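Local coordinates for envelope polyprotein (Puumala orthohantavirus, PDB 5FXU) that forms the antigenic Gn glycoprotein ectodomain on the surface of the hantavirus, where it probably works with its partner Gc in cell entry, at residues L26-L31 with A120-V125; Q55-W60 with I86-L91; K59-M64 with Q80-E85; C111-C116 with T308-L313; M277-K282 with Q297-S302. All blocks are in the same frame, centred on the assembly; numbering follows the deposited sequence.

Interaction 1: L26-L31 with A120-V125; sequences LPPVPL and ACQPTV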
# COMPACT_ATOMS: atom_id res chain seq x y z
N LEU A 26 10.27 5.33 -8.31
CA LEU A 26 11.62 5.55 -8.83
C LEU A 26 11.96 4.65 -10.01
O LEU A 26 11.21 3.72 -10.32
CB LEU A 26 12.63 5.32 -7.70
CG LEU A 26 12.37 6.20 -6.46
CD1 LEU A 26 13.39 5.90 -5.37
CD2 LEU A 26 12.38 7.69 -6.81
N PRO A 27 13.09 4.92 -10.69
CA PRO A 27 13.51 4.05 -11.78
C PRO A 27 13.94 2.64 -11.33
O PRO A 27 14.21 2.41 -10.14
CB PRO A 27 14.72 4.79 -12.38
CG PRO A 27 14.53 6.21 -11.99
CD PRO A 27 13.85 6.18 -10.67
N PRO A 28 14.02 1.69 -12.29
CA PRO A 28 14.37 0.30 -11.99
C PRO A 28 15.78 0.13 -11.44
O PRO A 28 16.67 0.78 -11.92
CB PRO A 28 14.24 -0.42 -13.34
CG PRO A 28 13.53 0.51 -14.24
CD PRO A 28 13.75 1.89 -13.73
N VAL A 29 15.93 -0.73 -10.44
CA VAL A 29 17.21 -1.14 -9.88
C VAL A 29 17.26 -2.66 -10.10
O VAL A 29 16.21 -3.31 -10.05
CB VAL A 29 17.41 -0.83 -8.36
CG1 VAL A 29 17.09 0.59 -7.97
CG2 VAL A 29 16.63 -1.78 -7.46
N PRO A 30 18.46 -3.24 -10.28
CA PRO A 30 18.59 -4.72 -10.35
C PRO A 30 18.15 -5.42 -9.06
O PRO A 30 18.24 -4.82 -8.00
CB PRO A 30 20.10 -4.94 -10.59
CG PRO A 30 20.61 -3.64 -11.10
CD PRO A 30 19.77 -2.58 -10.44
N LEU A 31 17.69 -6.66 -9.13
CA LEU A 31 17.18 -7.37 -7.94
C LEU A 31 18.20 -7.53 -6.83
O LEU A 31 17.87 -7.40 -5.66
CB LEU A 31 16.69 -8.79 -8.26
CG LEU A 31 15.33 -9.11 -8.86
CD1 LEU A 31 15.01 -10.57 -8.57
CD2 LEU A 31 14.22 -8.25 -8.34
N ALA A 120 14.47 -6.77 -12.38
CA ALA A 120 14.52 -5.42 -11.84
C ALA A 120 13.32 -5.04 -10.98
O ALA A 120 12.23 -5.55 -11.19
CB ALA A 120 14.69 -4.44 -12.99
N CYS A 121 13.53 -4.09 -10.07
CA CYS A 121 12.48 -3.53 -9.20
C CYS A 121 12.42 -2.00 -9.25
O CYS A 121 13.43 -1.33 -9.17
CB CYS A 121 12.72 -3.92 -7.74
SG CYS A 121 12.48 -5.69 -7.46
N GLN A 122 11.20 -1.46 -9.31
CA GLN A 122 10.96 -0.04 -9.11
C GLN A 122 10.42 0.17 -7.70
O GLN A 122 9.29 -0.21 -7.41
CB GLN A 122 9.98 0.45 -10.17
CG GLN A 122 10.55 0.38 -11.57
CD GLN A 122 9.67 1.06 -12.61
OE1 GLN A 122 9.17 0.42 -13.51
NE2 GLN A 122 9.51 2.37 -12.49
N PRO A 123 11.23 0.75 -6.80
CA PRO A 123 10.67 1.12 -5.51
C PRO A 123 9.71 2.31 -5.63
O PRO A 123 9.93 3.20 -6.44
CB PRO A 123 11.90 1.55 -4.68
CG PRO A 123 13.10 1.19 -5.48
CD PRO A 123 12.63 1.17 -6.91
N THR A 124 8.62 2.28 -4.85
CA THR A 124 7.72 3.39 -4.74
C THR A 124 7.90 3.84 -3.30
O THR A 124 7.68 3.07 -2.36
CB THR A 124 6.24 3.00 -5.02
OG1 THR A 124 6.05 2.71 -6.41
CG2 THR A 124 5.31 4.14 -4.67
N VAL A 125 8.34 5.08 -3.13
CA VAL A 125 8.58 5.64 -1.80
C VAL A 125 7.34 6.39 -1.33
O VAL A 125 6.82 7.21 -2.06
CB VAL A 125 9.78 6.59 -1.82
CG1 VAL A 125 9.94 7.30 -0.50
CG2 VAL A 125 11.03 5.80 -2.14

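Interaction 2: Q55-W60 with I86-L91; sequences QPFTKW and INLRGL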
# COMPACT_ATOMS: atom_id res chain seq x y z
N GLN A 55 12.70 -7.59 8.21
CA GLN A 55 11.34 -8.12 8.10
C GLN A 55 11.32 -9.36 7.20
O GLN A 55 11.79 -9.32 6.06
CB GLN A 55 10.37 -6.97 7.69
CG GLN A 55 10.68 -6.29 6.35
CD GLN A 55 10.58 -4.74 6.28
OE1 GLN A 55 11.04 -4.16 5.29
NE2 GLN A 55 9.95 -4.08 7.25
N PRO A 56 10.89 -10.51 7.74
CA PRO A 56 10.99 -11.77 6.99
C PRO A 56 9.93 -11.94 5.89
O PRO A 56 8.74 -11.86 6.14
CB PRO A 56 10.83 -12.84 8.07
CG PRO A 56 9.96 -12.19 9.11
CD PRO A 56 10.38 -10.74 9.11
N PHE A 57 10.41 -12.20 4.68
CA PHE A 57 9.62 -12.41 3.48
C PHE A 57 9.99 -13.74 2.85
O PHE A 57 11.13 -14.20 2.93
CB PHE A 57 9.94 -11.33 2.45
CG PHE A 57 9.10 -10.10 2.56
CD1 PHE A 57 9.37 -9.12 3.52
CD2 PHE A 57 8.04 -9.91 1.71
CE1 PHE A 57 8.58 -7.98 3.61
CE2 PHE A 57 7.26 -8.78 1.80
CZ PHE A 57 7.52 -7.81 2.76
N THR A 58 9.01 -14.36 2.21
CA THR A 58 9.27 -15.46 1.33
C THR A 58 9.46 -14.88 -0.05
O THR A 58 8.57 -14.25 -0.56
CB THR A 58 8.11 -16.43 1.33
OG1 THR A 58 8.11 -17.08 2.59
CG2 THR A 58 8.26 -17.48 0.20
N LYS A 59 10.63 -15.07 -0.63
CA LYS A 59 10.87 -14.68 -2.02
C LYS A 59 10.47 -15.80 -2.98
O LYS A 59 10.98 -16.87 -2.87
CB LYS A 59 12.34 -14.38 -2.20
CG LYS A 59 12.70 -13.88 -3.57
CD LYS A 59 14.19 -13.70 -3.63
CE LYS A 59 14.60 -13.29 -5.02
NZ LYS A 59 16.07 -13.09 -5.05
N TRP A 60 9.59 -15.50 -3.92
CA TRP A 60 9.03 -16.45 -4.84
C TRP A 60 9.32 -15.95 -6.25
O TRP A 60 8.91 -14.86 -6.62
CB TRP A 60 7.52 -16.54 -4.60
CG TRP A 60 6.80 -17.49 -5.50
CD1 TRP A 60 7.28 -18.68 -6.00
CD2 TRP A 60 5.46 -17.36 -6.01
NE1 TRP A 60 6.36 -19.27 -6.82
CE2 TRP A 60 5.22 -18.49 -6.84
CE3 TRP A 60 4.46 -16.41 -5.87
CZ2 TRP A 60 3.99 -18.69 -7.50
CZ3 TRP A 60 3.26 -16.60 -6.52
CH2 TRP A 60 3.03 -17.74 -7.33
N ILE A 86 13.87 -14.79 3.28
CA ILE A 86 14.89 -13.75 3.35
C ILE A 86 14.37 -12.62 4.19
O ILE A 86 13.17 -12.58 4.47
CB ILE A 86 15.22 -13.17 1.98
CG1 ILE A 86 13.98 -12.57 1.33
CG2 ILE A 86 15.80 -14.27 1.10
CD1 ILE A 86 14.29 -11.76 0.10
N ASN A 87 15.27 -11.73 4.57
CA ASN A 87 14.91 -10.54 5.35
C ASN A 87 15.06 -9.34 4.47
O ASN A 87 16.07 -9.19 3.82
CB ASN A 87 15.80 -10.41 6.59
CG ASN A 87 15.41 -11.39 7.67
OD1 ASN A 87 14.38 -11.24 8.33
ND2 ASN A 87 16.22 -12.41 7.87
N LEU A 88 14.03 -8.51 4.42
CA LEU A 88 14.09 -7.24 3.72
C LEU A 88 14.06 -6.14 4.77
O LEU A 88 13.71 -6.41 5.93
CB LEU A 88 12.90 -7.12 2.75
CG LEU A 88 12.88 -8.14 1.59
CD1 LEU A 88 11.60 -8.02 0.77
CD2 LEU A 88 14.09 -7.99 0.68
N ARG A 89 14.44 -4.93 4.40
CA ARG A 89 14.22 -3.79 5.27
C ARG A 89 13.65 -2.63 4.53
O ARG A 89 13.82 -2.52 3.32
CB ARG A 89 15.53 -3.25 5.83
CG ARG A 89 16.50 -4.20 6.50
CD ARG A 89 17.75 -3.39 6.90
NE ARG A 89 18.58 -4.01 7.94
CZ ARG A 89 18.35 -3.96 9.26
NH1 ARG A 89 17.29 -3.33 9.76
NH2 ARG A 89 19.19 -4.58 10.10
N GLY A 90 13.01 -1.73 5.29
CA GLY A 90 12.50 -0.49 4.72
C GLY A 90 11.15 -0.60 4.03
O GLY A 90 10.62 0.42 3.60
N LEU A 91 10.57 -1.79 3.92
CA LEU A 91 9.28 -1.93 3.26
C LEU A 91 8.16 -1.40 4.14
O LEU A 91 8.30 -1.30 5.36
CB LEU A 91 8.99 -3.37 2.84
CG LEU A 91 9.60 -3.73 1.48
CD1 LEU A 91 11.11 -3.86 1.58
CD2 LEU A 91 8.99 -5.01 0.95

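Interaction 3: K59-M64 with Q80-E85; sequences KWTWEM and QTKSSE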
# COMPACT_ATOMS: atom_id res chain seq x y z
N LYS A 59 10.63 -15.07 -0.63
CA LYS A 59 10.87 -14.68 -2.02
C LYS A 59 10.47 -15.80 -2.98
O LYS A 59 10.98 -16.87 -2.87
CB LYS A 59 12.34 -14.38 -2.20
CG LYS A 59 12.70 -13.88 -3.57
CD LYS A 59 14.19 -13.70 -3.63
CE LYS A 59 14.60 -13.29 -5.02
NZ LYS A 59 16.07 -13.09 -5.05
N TRP A 60 9.59 -15.50 -3.92
CA TRP A 60 9.03 -16.45 -4.84
C TRP A 60 9.32 -15.95 -6.25
O TRP A 60 8.91 -14.86 -6.62
CB TRP A 60 7.52 -16.54 -4.60
CG TRP A 60 6.80 -17.49 -5.50
CD1 TRP A 60 7.28 -18.68 -6.00
CD2 TRP A 60 5.46 -17.36 -6.01
NE1 TRP A 60 6.36 -19.27 -6.82
CE2 TRP A 60 5.22 -18.49 -6.84
CE3 TRP A 60 4.46 -16.41 -5.87
CZ2 TRP A 60 3.99 -18.69 -7.50
CZ3 TRP A 60 3.26 -16.60 -6.52
CH2 TRP A 60 3.03 -17.74 -7.33
N THR A 61 10.02 -16.77 -7.04
CA THR A 61 10.56 -16.36 -8.36
C THR A 61 10.26 -17.44 -9.42
O THR A 61 10.03 -18.58 -9.08
CB THR A 61 12.10 -16.16 -8.28
OG1 THR A 61 12.71 -17.33 -7.71
CG2 THR A 61 12.42 -15.02 -7.41
N TRP A 62 10.27 -17.08 -10.69
CA TRP A 62 10.06 -18.05 -11.76
C TRP A 62 11.19 -18.00 -12.79
O TRP A 62 11.79 -16.94 -12.97
CB TRP A 62 8.70 -17.83 -12.42
CG TRP A 62 8.59 -16.68 -13.40
CD1 TRP A 62 8.20 -15.41 -13.12
CD2 TRP A 62 8.80 -16.73 -14.81
NE1 TRP A 62 8.20 -14.66 -14.26
CE2 TRP A 62 8.55 -15.45 -15.32
CE3 TRP A 62 9.21 -17.74 -15.69
CZ2 TRP A 62 8.69 -15.13 -16.68
CZ3 TRP A 62 9.33 -17.44 -17.06
CH2 TRP A 62 9.06 -16.14 -17.53
N GLU A 63 11.45 -19.15 -13.44
CA GLU A 63 12.40 -19.28 -14.55
C GLU A 63 11.76 -20.09 -15.67
O GLU A 63 11.00 -21.00 -15.40
CB GLU A 63 13.68 -20.01 -14.11
CG GLU A 63 14.38 -19.36 -12.93
CD GLU A 63 15.79 -19.90 -12.62
OE1 GLU A 63 16.10 -21.09 -12.90
OE2 GLU A 63 16.59 -19.10 -12.07
N MET A 64 12.07 -19.77 -16.91
CA MET A 64 11.70 -20.63 -18.00
C MET A 64 12.41 -22.01 -17.91
O MET A 64 13.59 -22.10 -17.54
CB MET A 64 12.00 -19.99 -19.36
CG MET A 64 11.61 -20.92 -20.50
SD MET A 64 11.70 -20.18 -22.13
CE MET A 64 11.38 -21.66 -23.07
N GLN A 80 9.66 -23.18 -14.00
CA GLN A 80 10.16 -23.65 -12.76
C GLN A 80 10.03 -22.47 -11.82
O GLN A 80 10.53 -21.37 -12.12
CB GLN A 80 11.61 -24.02 -12.93
CG GLN A 80 12.17 -24.82 -11.78
CD GLN A 80 13.67 -24.87 -11.88
OE1 GLN A 80 14.33 -23.82 -11.97
NE2 GLN A 80 14.21 -26.07 -11.87
N THR A 81 9.34 -22.67 -10.70
CA THR A 81 9.32 -21.69 -9.64
C THR A 81 10.14 -22.17 -8.47
O THR A 81 10.42 -23.34 -8.35
CB THR A 81 7.92 -21.39 -9.15
OG1 THR A 81 7.41 -22.51 -8.44
CG2 THR A 81 7.00 -21.03 -10.30
N LYS A 82 10.58 -21.25 -7.63
CA LYS A 82 11.20 -21.63 -6.38
C LYS A 82 10.98 -20.55 -5.33
O LYS A 82 10.59 -19.42 -5.68
CB LYS A 82 12.68 -21.91 -6.58
CG LYS A 82 13.52 -20.69 -6.89
CD LYS A 82 14.99 -21.06 -6.99
CE LYS A 82 15.79 -19.97 -7.74
NZ LYS A 82 17.14 -20.41 -8.21
N SER A 83 11.25 -20.89 -4.07
CA SER A 83 11.11 -19.95 -3.00
C SER A 83 12.10 -20.15 -1.86
O SER A 83 12.61 -21.23 -1.69
CB SER A 83 9.67 -19.93 -2.47
OG SER A 83 9.14 -21.21 -2.27
N SER A 84 12.35 -19.07 -1.11
CA SER A 84 13.16 -19.09 0.09
C SER A 84 12.79 -17.94 1.03
O SER A 84 12.15 -16.97 0.62
CB SER A 84 14.64 -19.00 -0.27
OG SER A 84 14.92 -17.86 -1.05
N GLU A 85 13.20 -18.05 2.29
CA GLU A 85 12.94 -17.02 3.29
C GLU A 85 14.13 -16.09 3.40
O GLU A 85 15.26 -16.53 3.53
CB GLU A 85 12.59 -17.62 4.64
CG GLU A 85 11.12 -18.01 4.73
CD GLU A 85 10.75 -19.12 3.76
OE1 GLU A 85 11.24 -20.25 3.97
OE2 GLU A 85 9.97 -18.88 2.81

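Interaction 4: C111-C116 with T308-L313; sequences CFDLSC and TSTGVL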
# COMPACT_ATOMS: atom_id res chain seq x y z
N CYS A 111 8.79 4.86 3.94
CA CYS A 111 8.97 3.46 3.61
C CYS A 111 8.74 3.28 2.11
O CYS A 111 8.36 4.22 1.43
CB CYS A 111 8.01 2.60 4.42
SG CYS A 111 6.24 2.95 4.12
N PHE A 112 9.05 2.10 1.56
CA PHE A 112 8.82 1.86 0.12
C PHE A 112 8.15 0.53 -0.12
O PHE A 112 8.18 -0.33 0.74
CB PHE A 112 10.12 2.02 -0.69
CG PHE A 112 11.22 1.14 -0.23
CD1 PHE A 112 12.06 1.52 0.83
CD2 PHE A 112 11.42 -0.09 -0.84
CE1 PHE A 112 13.07 0.67 1.25
CE2 PHE A 112 12.42 -0.93 -0.42
CZ PHE A 112 13.24 -0.56 0.63
N ASP A 113 7.45 0.43 -1.24
CA ASP A 113 6.96 -0.85 -1.75
C ASP A 113 7.76 -1.15 -3.03
O ASP A 113 8.44 -0.26 -3.55
CB ASP A 113 5.43 -0.80 -2.01
CG ASP A 113 4.76 -2.21 -2.01
OD1 ASP A 113 5.53 -3.22 -2.07
OD2 ASP A 113 3.47 -2.31 -1.96
N LEU A 114 7.67 -2.38 -3.55
CA LEU A 114 8.47 -2.83 -4.70
C LEU A 114 7.56 -3.35 -5.80
O LEU A 114 6.64 -4.09 -5.52
CB LEU A 114 9.42 -3.94 -4.32
CG LEU A 114 10.40 -3.65 -3.19
CD1 LEU A 114 11.12 -4.91 -2.74
CD2 LEU A 114 11.39 -2.61 -3.65
N SER A 115 7.83 -2.93 -7.03
CA SER A 115 7.12 -3.37 -8.20
C SER A 115 8.22 -3.91 -9.09
O SER A 115 9.06 -3.15 -9.55
CB SER A 115 6.39 -2.22 -8.90
OG SER A 115 5.40 -1.67 -8.07
N CYS A 116 8.19 -5.22 -9.32
CA CYS A 116 9.33 -5.94 -9.88
C CYS A 116 8.96 -6.92 -11.01
O CYS A 116 7.90 -7.54 -10.99
CB CYS A 116 9.95 -6.78 -8.78
SG CYS A 116 10.39 -5.91 -7.27
N THR A 308 2.60 -3.73 -7.84
CA THR A 308 3.47 -4.08 -6.75
C THR A 308 3.63 -5.60 -6.68
O THR A 308 2.75 -6.34 -7.10
CB THR A 308 2.95 -3.53 -5.38
OG1 THR A 308 1.66 -4.07 -5.09
CG2 THR A 308 2.86 -2.03 -5.40
N SER A 309 4.74 -6.05 -6.11
CA SER A 309 5.10 -7.45 -6.04
C SER A 309 5.11 -7.96 -4.61
O SER A 309 5.70 -8.99 -4.34
CB SER A 309 6.49 -7.65 -6.64
OG SER A 309 6.63 -6.97 -7.87
N THR A 310 4.43 -7.27 -3.70
CA THR A 310 4.42 -7.66 -2.28
C THR A 310 2.99 -7.89 -1.77
O THR A 310 2.05 -7.22 -2.18
CB THR A 310 5.05 -6.57 -1.41
OG1 THR A 310 4.36 -5.35 -1.65
CG2 THR A 310 6.54 -6.38 -1.75
N GLY A 311 2.85 -8.88 -0.90
CA GLY A 311 1.57 -9.13 -0.25
C GLY A 311 1.68 -10.12 0.88
O GLY A 311 2.78 -10.50 1.28
N VAL A 312 0.53 -10.54 1.39
CA VAL A 312 0.42 -11.53 2.45
C VAL A 312 -0.56 -12.60 2.01
O VAL A 312 -1.54 -12.31 1.36
CB VAL A 312 -0.12 -10.87 3.74
CG1 VAL A 312 -0.12 -11.80 4.92
CG2 VAL A 312 0.74 -9.68 4.12
N LEU A 313 -0.30 -13.85 2.38
CA LEU A 313 -1.27 -14.91 2.22
C LEU A 313 -2.51 -14.64 3.05
O LEU A 313 -2.39 -14.28 4.22
CB LEU A 313 -0.69 -16.24 2.69
CG LEU A 313 0.44 -16.86 1.87
CD1 LEU A 313 0.74 -18.20 2.46
CD2 LEU A 313 0.11 -17.00 0.40
O HOH W 1 1.87 -4.27 -2.43
O HOH W 2 5.65 -8.84 -9.55

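Interaction 5: M277-K282 with Q297-S302; sequences MRIIGK and QGVAFS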
# COMPACT_ATOMS: atom_id res chain seq x y z
N MET A 277 3.68 -4.81 -20.46
CA MET A 277 3.77 -6.03 -19.65
C MET A 277 3.20 -7.20 -20.43
O MET A 277 2.13 -7.09 -21.01
CB MET A 277 3.00 -5.84 -18.34
CG MET A 277 3.11 -6.99 -17.36
SD MET A 277 2.18 -6.77 -15.82
CE MET A 277 0.52 -7.02 -16.46
N ARG A 278 3.93 -8.32 -20.44
CA ARG A 278 3.58 -9.50 -21.25
C ARG A 278 3.31 -10.72 -20.35
O ARG A 278 4.20 -11.19 -19.64
CB ARG A 278 4.70 -9.79 -22.27
CG ARG A 278 4.63 -11.15 -22.93
CD ARG A 278 5.57 -11.31 -24.12
NE ARG A 278 5.80 -12.75 -24.38
CZ ARG A 278 6.49 -13.26 -25.40
NH1 ARG A 278 7.04 -12.47 -26.32
NH2 ARG A 278 6.62 -14.58 -25.51
N ILE A 279 2.09 -11.24 -20.42
CA ILE A 279 1.67 -12.37 -19.60
C ILE A 279 2.11 -13.69 -20.23
O ILE A 279 1.96 -13.88 -21.43
CB ILE A 279 0.15 -12.32 -19.36
CG1 ILE A 279 -0.12 -11.24 -18.31
CG2 ILE A 279 -0.39 -13.65 -18.89
CD1 ILE A 279 -1.54 -10.76 -18.27
N ILE A 280 2.66 -14.58 -19.40
CA ILE A 280 3.29 -15.82 -19.84
C ILE A 280 2.47 -17.02 -19.42
O ILE A 280 2.29 -17.93 -20.20
CB ILE A 280 4.73 -15.99 -19.25
CG1 ILE A 280 5.59 -14.74 -19.44
CG2 ILE A 280 5.43 -17.17 -19.90
CD1 ILE A 280 5.89 -14.36 -20.88
N GLY A 281 2.02 -17.08 -18.17
CA GLY A 281 1.16 -18.17 -17.74
C GLY A 281 1.03 -18.34 -16.25
O GLY A 281 1.65 -17.61 -15.48
N LYS A 282 0.23 -19.34 -15.85
CA LYS A 282 -0.03 -19.63 -14.44
C LYS A 282 1.14 -20.32 -13.73
O LYS A 282 1.73 -21.25 -14.27
CB LYS A 282 -1.31 -20.45 -14.29
CG LYS A 282 -2.52 -19.65 -14.73
CD LYS A 282 -3.77 -20.50 -15.01
CE LYS A 282 -4.64 -19.82 -16.07
NZ LYS A 282 -6.08 -20.19 -15.93
N GLN A 297 -0.58 -19.02 -5.71
CA GLN A 297 -0.56 -19.02 -7.17
C GLN A 297 -0.55 -17.60 -7.71
O GLN A 297 -0.74 -16.63 -6.98
CB GLN A 297 -1.78 -19.78 -7.73
CG GLN A 297 -3.08 -19.05 -7.52
CD GLN A 297 -4.32 -19.88 -7.86
OE1 GLN A 297 -4.29 -21.09 -7.82
NE2 GLN A 297 -5.42 -19.20 -8.16
N GLY A 298 -0.33 -17.51 -9.01
CA GLY A 298 -0.28 -16.23 -9.66
C GLY A 298 -0.04 -16.38 -11.13
O GLY A 298 -0.10 -17.48 -11.65
N VAL A 299 0.28 -15.26 -11.78
CA VAL A 299 0.55 -15.22 -13.20
C VAL A 299 1.93 -14.64 -13.43
O VAL A 299 2.23 -13.51 -13.05
CB VAL A 299 -0.50 -14.37 -13.90
CG1 VAL A 299 -0.18 -14.20 -15.38
CG2 VAL A 299 -1.86 -15.02 -13.74
N ALA A 300 2.77 -15.45 -14.06
CA ALA A 300 4.10 -15.04 -14.45
C ALA A 300 4.00 -14.06 -15.60
O ALA A 300 3.19 -14.25 -16.52
CB ALA A 300 4.91 -16.25 -14.88
N PHE A 301 4.86 -13.04 -15.57
CA PHE A 301 4.95 -12.12 -16.65
C PHE A 301 6.41 -11.70 -16.90
O PHE A 301 7.30 -11.93 -16.07
CB PHE A 301 4.10 -10.89 -16.37
CG PHE A 301 4.67 -9.99 -15.32
CD1 PHE A 301 4.37 -10.20 -13.98
CD2 PHE A 301 5.51 -8.93 -15.66
CE1 PHE A 301 4.88 -9.35 -13.00
CE2 PHE A 301 6.02 -8.10 -14.68
CZ PHE A 301 5.71 -8.31 -13.35
N SER A 302 6.61 -11.07 -18.05
CA SER A 302 7.85 -10.38 -18.37
C SER A 302 7.54 -9.00 -18.90
O SER A 302 6.40 -8.69 -19.26
CB SER A 302 8.68 -11.17 -19.40
OG SER A 302 7.97 -11.28 -20.61

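Interaction 1: L26-L31 with A120-V125
V29 and C121 face each other as an antiparallel hydrogen-bonded pair. V29 N reaches C121 O at 2.9 Å, and C121 N returns a straighter bond to V29 O at 2.8 Å. The same two carbonyls also take CA-H...O contacts, P28 CA lying 3.4 Å from C121 O and A120 CA 3.2 Å from V29 O. P30 stands at a non-hydrogen-bonded pair and loses nothing by lacking an N-H; on the other side of V29 the adjacent P27 and P28 offer none, and the bridges stop. Beyond these prolines, L26 N bonds almost head-on to P123 O (2.9 Å, 171° at the hydrogen). L26 O is served by a side chain instead: Q122 NE2 donates to it at 3.1 Å, the acceptor lying in the Q122 amide plane. Q122 CG is carried alongside the P28 ring, the two CG atoms 4.0 Å apart. The N-H of Q122 points to the other neighbouring strand, where S115 accepts it. At the far end L26 CD1 rests on V125 CG2 (4.0 Å), with L144 and I149 packed beside them. C121 SG closes a disulfide with C116, and P28 touches N-linked sugar. Together these features make an antiparallel β pairing, with prolines at its end, within the β-rich head of Gn.

Interaction 2: Q55-W60 with I86-L91
Q55 OE1 accepts the backbone N-H of L91 at 2.8 Å, with the donor tilted 18° from the amide carbonyl plane, and L91 CB lies against the same oxygen. A first torsion of 60° sets Q55 CG between the backbone N and carbonyl carbon, and the bend at the second torsion brings the amide round to the turn at G90. On the way CG passes 3.1 Å from L88 O. Beside it, F57 turns one ring face to L88: CD1 sits 3.6 Å above the ring plane, displaced toward the rim, a CH-pi contact in which the two side chains cross at about a right angle. L91 CD2 reaches F57 CZ obliquely at 3.6 Å. I86 and K59 extend this apolar face, with I86 CD1 4.0 Å from K59 CB.

Two reciprocal pairs of backbone bonds hold these groups in place, Q55 with L88 and F57 with I86. The latter are the straighter, both 2.8 Å long (F57 N to I86 O and I86 N to F57 O). P56, lacking an N-H, falls at the non-hydrogen-bonded site opposite N87.

Further out, R89 NH1 is bonded to S52 O. W323 of strand 321-323 packs on F57, K59, I86 and L88, while T58 and W60 bond to that strand through their backbones. G90 is hydrogen-bonded through its backbone to F112, tying the turn after strand 79-89 to strand 107-116.

Interaction 3: K59-M64 with Q80-E85
W60 stands on the face of the strand pair that also carries S83, T81 and W62, and its indole rises from that face, the CD1-NE1 edge turned to the 80-85 strand. CB leaves with CG anti to the backbone N (179°), which swings the ring out from its own strand. At the ring edge CD1 lies 3.4 Å from K82 O, near the indole plane. NE1, also at the edge, lies 3.5 Å from T81 CB; T81 OG1 is close by in the plane, but its hydrogen bond goes to T284 O. The six-membered ring points on, away from the strand pair, and CH2 touches the backbone of Q297 and G298.

Underneath, three antiparallel hydrogen-bonded pairs, K59 with S84, T61 with K82 and E63 with Q80, fix the register. The shortest bonds are K59 N to S84 O and E63 N to Q80 O, both 2.7 Å. On the opposite face, T61 OG1 touches K82 CG at 3.6 Å, and E63 OE2 stays 4.1 Å from K82 NZ, beyond salt-bridge range though probably still attractive.

The tryptophan face meets a second layer of strands. I296, V283 and I327 cover W60, while W62 rests on I327 and A300 and has weak bonds from NE1 to G326 O and F301 O. S83 OG is bonded to K286 O. The 54-64/79-89 hairpin thus lies over the three-stranded sheet of 278-285, 296-302 and 327-329.

Interaction 4: C111-C116 with T308-L313
S309 OG accepts the backbone N-H of C116 at 2.8 Å and also meets a water 2.7 Å away; that water probably donates to C116 O. The S309 hydroxyl is put there by a first torsion of -47°, which holds OG beside the backbone N of S309, turned to the end of strand 107-116. This is a strand-to-loop junction in the β-rich Gn head: the bend leading into strand 310-313 docks on strand 107-116 without β bridges. Its one backbone-to-backbone hydrogen bond runs from S309 N to L114 O at 2.8 Å, in the carbonyl plane, and T308 CA adds a CA-H...O contact to the same oxygen.

D113 supplies the other polar centre. Its carboxylate is carried toward the loop by CG anti to the backbone N (-157°). OD1 takes the N-H of its neighbour L114 at 2.7 Å, on the anti side and 31° out of the carboxylate plane, and also receives T310 OG1; that bond, modelled as very short, is uncertain in length. OD2 is bonded to T344 OG1 and has T308 CG2 against it at 3.5 Å. D113 is buried, and the L114 N-H and a water that donate to its carboxylate would probably favour the charged form. This water, distinct from the one at S309, joins the carboxylate to the loop: it donates to D113 OD2 at 2.6 Å and to T310 O, and accepts from T308 OG1 at 2.7 Å.

Interaction 5: M277-K282 with Q297-S302
A classic β bulge interrupts this antiparallel pair: two residues, I280 and G281, stand opposite the single A300, shifting the register by one. A300 O receives I280 N at 2.9 Å and, more weakly, G281 N at 3.5 Å, while A300 N returns a bond to G281 O at 2.8 Å. The backbone angles at G281 would press any CB against the preceding carbonyl oxygen, so glycine suits the place. Before the bulge the pairing is regular, R278 and S302 exchanging two backbone bonds.

Among the side chains, M277 and F301 make a Met-aromatic contact. SD lies over one ring face, 4.1 Å from the centroid and 16° off the ring normal, shifted toward the rim. M277 CG comes closer still, 3.5 Å from F301 CD2. The F301 first torsion of 72° sets CG between the backbone N and carbonyl carbon, lifting the ring to meet the methionine from across the strands. On the same face I279 CG2 touches V299 CG1 at 3.6 Å. The bulged I280 leans over the partner strand: CB lies near A300 O, CG1 near F301 CA, and CD1 reaches S302 OG at 3.7 Å.

The hairpin of strands 278-285 and 296-302 forms two thirds of a three-stranded antiparallel sheet; strand 327-329 is the third, with I328 packing on both M277 and F301. F79 of strand 79-89 lies on I280 and A300, and N117, in the loop after strand 107-116, touches F301. S302 borders an N-linked glycan.

Interactions 2 and 3 are successive halves of one hairpin, sharing K59 and W60, with centres about 14 Å apart; T58 OG1 and E85 OE2, 2.6 Å apart, join them. Interaction 5 lies against interaction 3, where W60 CH2 comes within 3.6 Å of Q297 C. Interaction 4 is the most central, about 8 Å from the chain's centre. Besides the disulfide, it meets interaction 1 through the probable bond from Q122 N to S115 O (2.7 Å), interaction 2 through G90 O and F112 N at 3.1 Å, and interaction 5 where C116 O nears F301 CZ (3.3 Å). Sugars lie beside P28 in interaction 1 and S302 in interaction 5.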